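Local coordinates for GTP pyrophosphokinase (Streptococcus pneumoniae, PDB 2BE3), which probably transfers pyrophosphate from ATP to GTP or GDP to make the alarmone (p)ppGpp, at residues 151-156 with 178-183. Numbering follows the deposited sequence.
Sequences NFWATI and ITARIA
Trp153 and Ala180 form the centre of a helix-helix contact in which one large side chain meets a small one. The pair belongs to a helical hairpin, helices 148-164 and 170-191, that follows strand 137-147 of the mixed sheet in this RelA/SpoT-type, nucleotidyltransferase-like fold.

The apolar part is chiefly a CH-pi contact. Ala180 CB sits over one face of the indole, 3.9 Å from the centroid of the five-membered ring and 29° off its normal, displaced toward the rim. The same CB lies 3.6 Å from Trp153 CE2, at the ring fusion, and 3.9 Å from Trp153 CZ2 of the six-membered ring. Thr179 crosses the tryptophan at about a right angle, its CB in the ring plane, 3.8 Å from Trp153 CD1. With CG anti to the backbone N (chi1 -173°), Trp153 projects across to the second helix; Ser117 and Tyr119, from loops, also touch its side chain.

The polar part lies along the indole edge. Trp153 NE1 donates a hydrogen bond to Leu176 O, one turn before Ala180, which satisfies the ring nitrogen of a buried residue and helps fix the rotation of the indole. A chi1 of 57° turns the Thr179 hydroxyl back over its own helix, where Arg175 O is its stronger hydrogen-bond partner and Leu176 O a second one for the same proton. In that position Thr179 OG1 stands 3.1 Å from Trp153 NE1.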
# COMPACT_ATOMS: atom_id res chain seq x y z
N ASN A 151 -1.35 -24.88 -5.39
CA ASN A 151 -1.05 -23.93 -6.45
C ASN A 151 -0.49 -24.53 -7.75
O ASN A 151 -0.88 -24.15 -8.84
CB ASN A 151 -0.16 -22.82 -5.92
CG ASN A 151 -0.09 -21.65 -6.88
OD1 ASN A 151 0.96 -21.38 -7.48
ND2 ASN A 151 -1.21 -20.93 -7.03
N PHE A 152 0.43 -25.47 -7.62
CA PHE A 152 1.01 -26.17 -8.76
C PHE A 152 -0.09 -26.92 -9.53
O PHE A 152 -0.19 -26.82 -10.74
CB PHE A 152 2.06 -27.15 -8.25
CG PHE A 152 2.67 -28.01 -9.30
CD1 PHE A 152 3.42 -27.46 -10.34
CD2 PHE A 152 2.56 -29.40 -9.23
CE1 PHE A 152 4.04 -28.27 -11.30
CE2 PHE A 152 3.20 -30.21 -10.20
CZ PHE A 152 3.92 -29.63 -11.23
N TRP A 153 -0.97 -27.62 -8.84
CA TRP A 153 -1.98 -28.38 -9.55
C TRP A 153 -3.03 -27.45 -10.18
O TRP A 153 -3.40 -27.64 -11.33
CB TRP A 153 -2.63 -29.43 -8.65
CG TRP A 153 -3.55 -30.32 -9.41
CD1 TRP A 153 -3.23 -31.49 -10.02
CD2 TRP A 153 -4.93 -30.08 -9.67
NE1 TRP A 153 -4.33 -32.02 -10.65
CE2 TRP A 153 -5.40 -31.17 -10.45
CE3 TRP A 153 -5.82 -29.04 -9.36
CZ2 TRP A 153 -6.72 -31.27 -10.89
CZ3 TRP A 153 -7.15 -29.14 -9.80
CH2 TRP A 153 -7.57 -30.25 -10.57
N ALA A 154 -3.50 -26.47 -9.40
CA ALA A 154 -4.56 -25.56 -9.85
C ALA A 154 -4.18 -24.70 -11.03
O ALA A 154 -4.96 -24.58 -11.95
CB ALA A 154 -5.05 -24.67 -8.71
N THR A 155 -2.98 -24.11 -11.02
CA THR A 155 -2.59 -23.19 -12.09
C THR A 155 -2.50 -24.00 -13.36
O THR A 155 -2.87 -23.53 -14.41
CB THR A 155 -1.22 -22.45 -11.85
OG1 THR A 155 -0.23 -23.42 -11.69
CG2 THR A 155 -1.20 -21.59 -10.61
N ILE A 156 -2.02 -25.23 -13.27
CA ILE A 156 -1.93 -26.14 -14.43
C ILE A 156 -3.31 -26.61 -14.93
O ILE A 156 -3.52 -26.69 -16.14
CB ILE A 156 -1.00 -27.32 -14.11
CG1 ILE A 156 0.45 -26.89 -14.28
CG2 ILE A 156 -1.34 -28.59 -14.92
CD1 ILE A 156 1.42 -27.96 -13.81
N ILE A 178 -4.45 -38.29 -11.28
CA ILE A 178 -3.39 -38.83 -10.45
C ILE A 178 -2.56 -37.74 -9.75
O ILE A 178 -2.26 -37.89 -8.56
CB ILE A 178 -2.56 -40.05 -11.07
CG1 ILE A 178 -1.09 -40.00 -10.69
CG2 ILE A 178 -2.68 -40.19 -12.57
CD1 ILE A 178 -0.59 -41.38 -10.20
N THR A 179 -2.24 -36.66 -10.47
CA THR A 179 -1.52 -35.54 -9.86
C THR A 179 -2.33 -34.90 -8.74
O THR A 179 -1.77 -34.57 -7.71
CB THR A 179 -1.00 -34.48 -10.89
OG1 THR A 179 -2.09 -33.96 -11.67
CG2 THR A 179 0.03 -35.11 -11.81
N ALA A 180 -3.65 -34.76 -8.91
CA ALA A 180 -4.50 -34.22 -7.83
C ALA A 180 -4.43 -35.07 -6.58
O ALA A 180 -4.34 -34.53 -5.49
CB ALA A 180 -5.98 -34.00 -8.27
N ARG A 181 -4.48 -36.40 -6.74
CA ARG A 181 -4.26 -37.36 -5.65
C ARG A 181 -2.84 -37.24 -5.06
O ARG A 181 -2.69 -37.11 -3.84
CB ARG A 181 -4.55 -38.80 -6.11
CG ARG A 181 -6.01 -39.04 -6.50
CD ARG A 181 -6.42 -40.54 -6.63
NE ARG A 181 -5.46 -41.38 -7.38
CZ ARG A 181 -5.58 -41.76 -8.65
NH1 ARG A 181 -6.62 -41.39 -9.41
NH2 ARG A 181 -4.64 -42.53 -9.19
N ILE A 182 -1.81 -37.30 -5.91
CA ILE A 182 -0.44 -37.14 -5.43
C ILE A 182 -0.22 -35.83 -4.65
O ILE A 182 0.43 -35.85 -3.61
CB ILE A 182 0.61 -37.25 -6.56
CG1 ILE A 182 0.63 -38.64 -7.16
CG2 ILE A 182 2.00 -36.97 -6.03
CD1 ILE A 182 1.37 -38.70 -8.50
N ALA A 183 -0.76 -34.71 -5.15
CA ALA A 183 -0.59 -33.41 -4.50
C ALA A 183 -1.27 -33.32 -3.12
O ALA A 183 -0.72 -32.76 -2.18
CB ALA A 183 -1.13 -32.33 -5.39